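Local coordinates for uncharacterized protein (Pseudomonas aeruginosa, PDB 4O5P) that probably hydrolyses membrane phospholipids as a Tle1-type effector of the type VI secretion system, using a catalytic domain of the alpha/beta-hydrolase clan, at residues A[793-798]-A[806-811]; A[750-755]-A[761-766]; A[704-709]-A[714-719]. One frame throughout, in Å; residues are numbered along the deposited sequence.

Contact 1: A[793-798]-A[806-811]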
loop_
_atom_site.group_PDB
_atom_site.type_symbol
_atom_site.label_atom_id
_atom_site.label_comp_id
_atom_site.label_asym_id
_atom_site.label_seq_id
_atom_site.Cartn_x
_atom_site.Cartn_y
_atom_site.Cartn_z
ATOM N N PRO A 793 -17.070 -14.272 -24.589
ATOM C CA PRO A 793 -17.873 -15.383 -24.054
ATOM C C PRO A 793 -17.073 -16.276 -23.106
ATOM O O PRO A 793 -15.841 -16.299 -23.181
ATOM C CB PRO A 793 -18.243 -16.188 -25.306
ATOM C CG PRO A 793 -18.023 -15.273 -26.463
ATOM C CD PRO A 793 -16.903 -14.358 -26.052
ATOM N N PRO A 794 -17.762 -17.001 -22.213
ATOM C CA PRO A 794 -17.065 -17.995 -21.389
ATOM C C PRO A 794 -16.455 -19.087 -22.256
ATOM O O PRO A 794 -16.884 -19.264 -23.400
ATOM C CB PRO A 794 -18.176 -18.579 -20.502
ATOM C CG PRO A 794 -19.481 -18.067 -21.073
ATOM C CD PRO A 794 -19.166 -16.809 -21.806
ATOM N N LEU A 795 -15.461 -19.794 -21.727
ATOM C CA LEU A 795 -14.748 -20.798 -22.509
ATOM C C LEU A 795 -15.693 -21.871 -23.062
ATOM O O LEU A 795 -15.526 -22.333 -24.192
ATOM C CB LEU A 795 -13.636 -21.432 -21.672
ATOM C CG LEU A 795 -12.748 -22.470 -22.347
ATOM C CD1 LEU A 795 -12.150 -21.916 -23.618
ATOM C CD2 LEU A 795 -11.648 -22.891 -21.383
ATOM N N ALA A 796 -16.701 -22.239 -22.275
ATOM C CA ALA A 796 -17.620 -23.299 -22.681
ATOM C C ALA A 796 -18.508 -22.890 -23.844
ATOM O O ALA A 796 -18.999 -23.744 -24.565
ATOM C CB ALA A 796 -18.453 -23.767 -21.511
ATOM N N VAL A 797 -18.724 -21.589 -24.020
ATOM C CA VAL A 797 -19.530 -21.093 -25.139
ATOM C C VAL A 797 -18.672 -20.956 -26.395
ATOM O O VAL A 797 -19.078 -21.341 -27.491
ATOM C CB VAL A 797 -20.202 -19.739 -24.807
ATOM C CG1 VAL A 797 -20.828 -19.106 -26.059
ATOM C CG2 VAL A 797 -21.247 -19.916 -23.692
ATOM N N ALA A 798 -17.478 -20.407 -26.223
ATOM C CA ALA A 798 -16.556 -20.227 -27.333
ATOM C C ALA A 798 -16.014 -21.561 -27.866
ATOM O O ALA A 798 -15.555 -21.628 -29.003
ATOM C CB ALA A 798 -15.409 -19.305 -26.914
ATOM N N GLN A 806 -11.664 -26.733 -27.242
ATOM C CA GLN A 806 -12.180 -27.852 -26.450
ATOM C C GLN A 806 -11.053 -28.486 -25.644
ATOM O O GLN A 806 -11.241 -28.835 -24.475
ATOM C CB GLN A 806 -12.869 -28.899 -27.325
ATOM C CG GLN A 806 -14.174 -28.443 -27.956
ATOM C CD GLN A 806 -14.683 -29.433 -28.992
ATOM O OE1 GLN A 806 -14.506 -30.650 -28.855
ATOM N NE2 GLN A 806 -15.308 -28.912 -30.047
ATOM N N GLN A 807 -9.873 -28.623 -26.242
ATOM C CA GLN A 807 -8.743 -29.099 -25.424
ATOM C C GLN A 807 -8.389 -28.125 -24.296
ATOM O O GLN A 807 -8.192 -28.539 -23.130
ATOM C CB GLN A 807 -7.515 -29.407 -26.273
ATOM C CG GLN A 807 -7.374 -30.894 -26.605
ATOM C CD GLN A 807 -6.454 -31.130 -27.773
ATOM O OE1 GLN A 807 -5.944 -30.182 -28.367
ATOM N NE2 GLN A 807 -6.237 -32.399 -28.117
ATOM N N VAL A 808 -8.309 -26.839 -24.637
ATOM C CA VAL A 808 -8.099 -25.816 -23.600
ATOM C C VAL A 808 -9.082 -26.003 -22.446
ATOM O O VAL A 808 -8.690 -26.021 -21.281
ATOM C CB VAL A 808 -8.249 -24.392 -24.166
ATOM C CG1 VAL A 808 -8.204 -23.354 -23.048
ATOM C CG2 VAL A 808 -7.170 -24.118 -25.210
ATOM N N LEU A 809 -10.352 -26.177 -22.800
ATOM C CA LEU A 809 -11.453 -26.320 -21.857
ATOM C C LEU A 809 -11.347 -27.571 -21.004
ATOM O O LEU A 809 -11.655 -27.537 -19.821
ATOM C CB LEU A 809 -12.796 -26.302 -22.596
ATOM C CG LEU A 809 -14.025 -26.715 -21.779
ATOM C CD1 LEU A 809 -14.305 -25.728 -20.658
ATOM C CD2 LEU A 809 -15.237 -26.867 -22.685
ATOM N N LEU A 810 -10.933 -28.679 -21.606
ATOM C CA LEU A 810 -10.688 -29.893 -20.838
ATOM C C LEU A 810 -9.630 -29.632 -19.752
ATOM O O LEU A 810 -9.828 -29.969 -18.562
ATOM C CB LEU A 810 -10.239 -31.015 -21.780
ATOM C CG LEU A 810 -9.782 -32.298 -21.103
ATOM C CD1 LEU A 810 -10.926 -32.859 -20.286
ATOM C CD2 LEU A 810 -9.302 -33.300 -22.139
ATOM N N ALA A 811 -8.526 -28.998 -20.152
ATOM C CA ALA A 811 -7.458 -28.684 -19.189
ATOM C C ALA A 811 -7.935 -27.756 -18.066
ATOM O O ALA A 811 -7.729 -28.036 -16.876
ATOM C CB ALA A 811 -6.256 -28.076 -19.899
#
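L795 pushes one methyl against the backbone of L809: its CD2 comes within 3.5 Å of L809 CA, tighter than ordinary van der Waals contact between carbons. The same methyl lies 3.9 Å from V808 CG1, so it meets two successive residues of helix 803-814. Behind it, L795 CG is 3.8 Å from L809 CB. The two leucine side chains run past each other in opposite directions and overlap along their lengths. L809 thereby reaches back over the short helix 795-798, where its CD2 approaches A796 CA at 4.3 Å. Both leucines have CG anti to the backbone N (chi1 -178° in L795, 168° in L809), which extends each branch toward the facing segment.

L795 opens a short helix. P794 occupies the N-cap position, and its carbonyl O accepts from two amides, V797 N at 3.0 Å and A798 N at 3.1 Å, closing a single turn whose first residue is L795. Backbone hydrogen bonds of P793 with M712 and of A796 with T186 tie this turn to other parts of the chain. L795 also packs on L713 and on Q812, further along helix 803-814, while V808 touches D754 and T757.

The motif is a one-turn helix joined by a brief loop to the last modelled helix of the C-terminal region. The side chains that meet are aliphatic, one methyl is also pressed on the helix backbone, and the two segments share no hydrogen bond, so their pairing relies on shape and on burial of L795 and V808 rather than on directional bonds.

Contact 2: A[750-755]-A[761-766]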
loop_
_atom_site.group_PDB
_atom_site.type_symbol
_atom_site.label_atom_id
_atom_site.label_comp_id
_atom_site.label_asym_id
_atom_site.label_seq_id
_atom_site.Cartn_x
_atom_site.Cartn_y
_atom_site.Cartn_z
ATOM N N ILE A 750 -0.211 -7.952 -29.944
ATOM C CA ILE A 750 -0.426 -8.922 -28.878
ATOM C C ILE A 750 -1.000 -10.235 -29.401
ATOM O O ILE A 750 -1.947 -10.256 -30.204
ATOM C CB ILE A 750 -1.349 -8.363 -27.786
ATOM C CG1 ILE A 750 -0.886 -6.957 -27.373
ATOM C CG2 ILE A 750 -1.379 -9.310 -26.603
ATOM C CD1 ILE A 750 -1.875 -6.165 -26.517
ATOM N N SER A 751 -0.411 -11.332 -28.948
ATOM C CA SER A 751 -0.918 -12.660 -29.248
ATOM C C SER A 751 -1.156 -13.346 -27.913
ATOM O O SER A 751 -0.432 -13.108 -26.941
ATOM C CB SER A 751 0.086 -13.450 -30.096
ATOM O OG SER A 751 1.222 -13.802 -29.335
ATOM N N ALA A 752 -2.187 -14.178 -27.849
ATOM C CA ALA A 752 -2.556 -14.796 -26.583
ATOM C C ALA A 752 -2.644 -16.306 -26.706
ATOM O O ALA A 752 -2.992 -16.836 -27.771
ATOM C CB ALA A 752 -3.885 -14.234 -26.078
ATOM N N PHE A 753 -2.343 -16.996 -25.610
ATOM C CA PHE A 753 -2.469 -18.447 -25.586
ATOM C C PHE A 753 -2.910 -18.941 -24.209
ATOM O O PHE A 753 -2.822 -18.221 -23.214
ATOM C CB PHE A 753 -1.141 -19.100 -25.996
ATOM C CG PHE A 753 0.033 -18.660 -25.169
ATOM C CD1 PHE A 753 0.748 -17.522 -25.510
ATOM C CD2 PHE A 753 0.421 -19.382 -24.052
ATOM C CE1 PHE A 753 1.827 -17.112 -24.751
ATOM C CE2 PHE A 753 1.504 -18.985 -23.292
ATOM C CZ PHE A 753 2.202 -17.848 -23.631
ATOM N N ASP A 754 -3.403 -20.169 -24.156
ATOM C CA ASP A 754 -3.665 -20.834 -22.891
ATOM C C ASP A 754 -2.333 -21.326 -22.316
ATOM O O ASP A 754 -1.583 -22.024 -23.004
ATOM C CB ASP A 754 -4.615 -22.010 -23.140
ATOM C CG ASP A 754 -4.813 -22.873 -21.926
ATOM O OD1 ASP A 754 -4.728 -22.345 -20.802
ATOM O OD2 ASP A 754 -5.080 -24.090 -22.086
ATOM N N PRO A 755 -2.022 -20.959 -21.058
ATOM C CA PRO A 755 -0.755 -21.379 -20.437
ATOM C C PRO A 755 -0.677 -22.897 -20.220
ATOM O O PRO A 755 0.407 -23.478 -20.287
ATOM C CB PRO A 755 -0.788 -20.676 -19.076
ATOM C CG PRO A 755 -1.704 -19.529 -19.246
ATOM C CD PRO A 755 -2.755 -19.995 -20.214
ATOM N N LEU A 761 -5.215 -18.509 -28.476
ATOM C CA LEU A 761 -6.548 -17.986 -28.212
ATOM C C LEU A 761 -6.994 -17.018 -29.315
ATOM O O LEU A 761 -6.185 -16.274 -29.868
ATOM C CB LEU A 761 -6.596 -17.301 -26.838
ATOM C CG LEU A 761 -6.420 -18.229 -25.636
ATOM C CD1 LEU A 761 -6.313 -17.430 -24.348
ATOM C CD2 LEU A 761 -7.568 -19.223 -25.547
ATOM N N PRO A 762 -8.296 -17.017 -29.627
ATOM C CA PRO A 762 -8.857 -16.091 -30.618
ATOM C C PRO A 762 -8.647 -14.620 -30.233
ATOM O O PRO A 762 -8.903 -14.236 -29.089
ATOM C CB PRO A 762 -10.355 -16.421 -30.587
ATOM C CG PRO A 762 -10.583 -17.027 -29.227
ATOM C CD PRO A 762 -9.341 -17.807 -28.948
HETATM N N MSE A 763 -8.174 -13.820 -31.183
HETATM C CA MSE A 763 -8.015 -12.383 -30.995
HETATM C C MSE A 763 -9.052 -11.673 -31.844
HETATM O O MSE A 763 -9.461 -12.172 -32.893
HETATM C CB MSE A 763 -6.639 -11.909 -31.464
HETATM C CG MSE A 763 -5.455 -12.632 -30.860
HETATM SE SE MSE A 763 -5.325 -12.362 -28.946
HETATM C CE MSE A 763 -5.374 -10.412 -28.894
ATOM N N VAL A 764 -9.471 -10.502 -31.395
ATOM C CA VAL A 764 -10.359 -9.663 -32.173
ATOM C C VAL A 764 -9.606 -8.351 -32.306
ATOM O O VAL A 764 -8.692 -8.092 -31.523
ATOM C CB VAL A 764 -11.690 -9.466 -31.439
ATOM C CG1 VAL A 764 -12.690 -8.739 -32.317
ATOM C CG2 VAL A 764 -12.261 -10.821 -31.003
ATOM N N GLY A 765 -9.949 -7.540 -33.300
ATOM C CA GLY A 765 -9.240 -6.294 -33.510
ATOM C C GLY A 765 -10.109 -5.206 -34.113
ATOM O O GLY A 765 -11.336 -5.266 -34.041
ATOM N N GLY A 766 -9.471 -4.201 -34.705
ATOM C CA GLY A 766 -10.209 -3.133 -35.347
ATOM C C GLY A 766 -10.199 -1.826 -34.582
ATOM O O GLY A 766 -9.584 -1.709 -33.514
HETATM O O HOH W 1 -3.342 -15.093 -30.185
#
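A752 faces both L761 and M763 (a selenomethionine) with its single methyl. Its CB lies 3.7 Å from M763 SE and 4.2 Å from L761 CB, so two side chains of the returning segment converge on one small residue. M763 gets there by curling: bends at chi2 (-64°) and chi3 fold the chain back, laying SE over A752 and carrying CE to 3.7 Å from I750 O. At the other end of the close-packed part, L761 lies against main chain, with CD1 3.7 Å from F753 C and CG 3.9 Å from D754 N.

Beside this packing the backbones join through L761 N, which donates to A752 O at 2.9 Å in a nearly straight bond (172° at the hydrogen). L761 N comes in from over the flat face of the carbonyl, about 40° off its plane. Strand 749-753 is the outermost strand of a three-stranded antiparallel sheet, and 761-766 runs back along it in the antiparallel sense after a five-residue connection.

On the wetter side of the contact, water 1 stands where a second direct bond would complete an antiparallel hydrogen-bonded pair: it accepts from A752 N at 2.8 Å and donates to L761 O at 3.1 Å. Beyond M763 the segment parts from the strand, and V764, G765 and G766 are exposed as it leads to helix 767-772.

On the far flank of the strand, S751 and F753 bond through their backbones to S719 and G717. D754 OD1 and OD2 make weak hydrogen bonds to L756 N and T757 N in the connection, and L805 of helix 803-814 covers L761 and P762.

Contact 3: A[704-709]-A[714-719]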
loop_
_atom_site.group_PDB
_atom_site.type_symbol
_atom_site.label_atom_id
_atom_site.label_comp_id
_atom_site.label_asym_id
_atom_site.label_seq_id
_atom_site.Cartn_x
_atom_site.Cartn_y
_atom_site.Cartn_z
ATOM N N GLY A 704 -11.241 -8.449 -15.504
ATOM C CA GLY A 704 -11.062 -9.879 -15.695
ATOM C C GLY A 704 -10.825 -10.358 -17.115
ATOM O O GLY A 704 -10.737 -11.568 -17.358
ATOM N N ARG A 705 -10.723 -9.441 -18.072
ATOM C CA ARG A 705 -10.391 -9.881 -19.424
ATOM C C ARG A 705 -9.097 -9.276 -19.928
ATOM O O ARG A 705 -8.670 -8.216 -19.473
ATOM C CB ARG A 705 -11.518 -9.552 -20.398
ATOM C CG ARG A 705 -11.840 -8.072 -20.567
ATOM C CD ARG A 705 -13.250 -8.005 -21.129
ATOM N NE ARG A 705 -13.729 -6.682 -21.476
ATOM C CZ ARG A 705 -14.808 -6.124 -20.935
ATOM N NH1 ARG A 705 -15.501 -6.765 -20.000
ATOM N NH2 ARG A 705 -15.195 -4.918 -21.326
ATOM N N VAL A 706 -8.470 -9.959 -20.870
ATOM C CA VAL A 706 -7.378 -9.352 -21.596
ATOM C C VAL A 706 -8.023 -8.701 -22.800
ATOM O O VAL A 706 -8.750 -9.363 -23.548
ATOM C CB VAL A 706 -6.347 -10.380 -22.055
ATOM C CG1 VAL A 706 -5.199 -9.675 -22.768
ATOM C CG2 VAL A 706 -5.835 -11.159 -20.867
ATOM N N VAL A 707 -7.777 -7.405 -22.975
ATOM C CA VAL A 707 -8.390 -6.666 -24.064
ATOM C C VAL A 707 -8.026 -7.289 -25.410
ATOM O O VAL A 707 -6.844 -7.468 -25.726
ATOM C CB VAL A 707 -7.957 -5.199 -24.052
ATOM C CG1 VAL A 707 -8.462 -4.480 -25.292
ATOM C CG2 VAL A 707 -8.449 -4.516 -22.782
ATOM N N GLY A 708 -9.043 -7.628 -26.196
ATOM C CA GLY A 708 -8.815 -8.198 -27.514
ATOM C C GLY A 708 -8.850 -9.711 -27.545
ATOM O O GLY A 708 -8.907 -10.301 -28.626
ATOM N N VAL A 709 -8.806 -10.341 -26.370
ATOM C CA VAL A 709 -8.887 -11.799 -26.284
ATOM C C VAL A 709 -10.351 -12.261 -26.280
ATOM O O VAL A 709 -11.131 -11.928 -25.375
ATOM C CB VAL A 709 -8.105 -12.342 -25.060
ATOM C CG1 VAL A 709 -8.314 -13.827 -24.899
ATOM C CG2 VAL A 709 -6.620 -12.038 -25.207
ATOM N N ALA A 714 -9.090 -17.947 -16.779
ATOM C CA ALA A 714 -8.524 -17.601 -15.470
ATOM C C ALA A 714 -7.111 -17.049 -15.602
ATOM O O ALA A 714 -6.731 -16.130 -14.870
ATOM C CB ALA A 714 -8.547 -18.812 -14.518
ATOM N N SER A 715 -6.352 -17.604 -16.550
ATOM C CA SER A 715 -4.965 -17.200 -16.799
ATOM C C SER A 715 -4.709 -17.143 -18.292
ATOM O O SER A 715 -5.103 -18.051 -19.031
ATOM C CB SER A 715 -3.977 -18.193 -16.177
ATOM O OG SER A 715 -3.473 -17.710 -14.945
ATOM N N VAL A 716 -4.030 -16.089 -18.731
ATOM C CA VAL A 716 -3.778 -15.883 -20.148
ATOM C C VAL A 716 -2.304 -15.594 -20.451
ATOM O O VAL A 716 -1.735 -14.607 -19.964
ATOM C CB VAL A 716 -4.628 -14.711 -20.693
ATOM C CG1 VAL A 716 -4.205 -14.360 -22.116
ATOM C CG2 VAL A 716 -6.100 -15.053 -20.648
ATOM N N GLY A 717 -1.695 -16.443 -21.272
ATOM C CA GLY A 717 -0.354 -16.186 -21.775
ATOM C C GLY A 717 -0.357 -15.122 -22.865
ATOM O O GLY A 717 -1.246 -15.086 -23.717
ATOM N N LEU A 718 0.638 -14.245 -22.828
ATOM C CA LEU A 718 0.762 -13.171 -23.800
ATOM C C LEU A 718 2.158 -13.117 -24.370
ATOM O O LEU A 718 3.152 -13.263 -23.642
ATOM C CB LEU A 718 0.463 -11.807 -23.176
ATOM C CG LEU A 718 -0.995 -11.447 -22.893
ATOM C CD1 LEU A 718 -1.150 -9.951 -22.582
ATOM C CD2 LEU A 718 -1.849 -11.837 -24.076
ATOM N N SER A 719 2.210 -12.910 -25.680
ATOM C CA SER A 719 3.419 -12.462 -26.360
ATOM C C SER A 719 3.134 -11.094 -26.987
ATOM O O SER A 719 2.201 -10.950 -27.781
ATOM C CB SER A 719 3.845 -13.464 -27.440
ATOM O OG SER A 719 4.936 -12.943 -28.185
#
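V706 lies over the face of strand 715-723 that carries V716 and L718. On the opposite face S715 directs its CB away, and G717 adds no side chain. At the two edges the backbone of this strand is occupied by sheet partners: V716 bonds to I603 of strand 596-604 along one, and strand 749-753 takes the other.

V706 divides its two methyls between the two residues. CG2 sits on V716, 3.8 Å from its CB and equally 3.8 Å from its CG1, with V716 CG2 only slightly farther at 3.9 Å; one methyl thus rests on the whole fork of the other valine, the two side chains crossing at a slant. CG1 goes to L718, tip to tip, at 4.1 Å from CD1 and 4.2 Å from CD2, a lighter touch. The split follows from the first torsion of V706 (chi1 -178°), which sets CG1 anti to the backbone N and CG2 anti to the carbonyl carbon.

After V706 the chain bends in a type II beta turn, closed by V709 N donating to V706 O at 3.0 Å. G708 takes the third position with the positive phi (96°) that such turns have there; a side chain would be jammed against the preceding carbonyl O. V709 also points to the side of strand 715-723 and packs on A752 of strand 749-753.

Strand 705-706 is the outermost strand of a four-stranded antiparallel sheet, and 715-723 is the middle strand of a three-stranded one, so the buried V706 cluster joins two sheets. Helix 779-787 lies against 704-709 through I786, which touches R705 and V707.

In the fold
The three contacts follow one another along the C-terminal region, contact 3 first, then 2, then 1, at centres 26, 32 and 36 Å from the centre of the chain. Contacts 2 and 3 are closest, with centres 7 Å apart. Two probable hydrogen bonds join them: F753 O to G717 N (2.9 Å) between neighbouring strands of one sheet, and V764 N to G708 O (2.8 Å) at the turn. Contact 1 lies 14 Å from each, centre to centre. It touches contact 2 where V808 CG1 packs 3.4 Å from D754 OD2, but stays about 6 Å from contact 3 at the nearest atoms. None of the segments includes a residue of the probable Ser-His-Asp triad of the hydrolase fold.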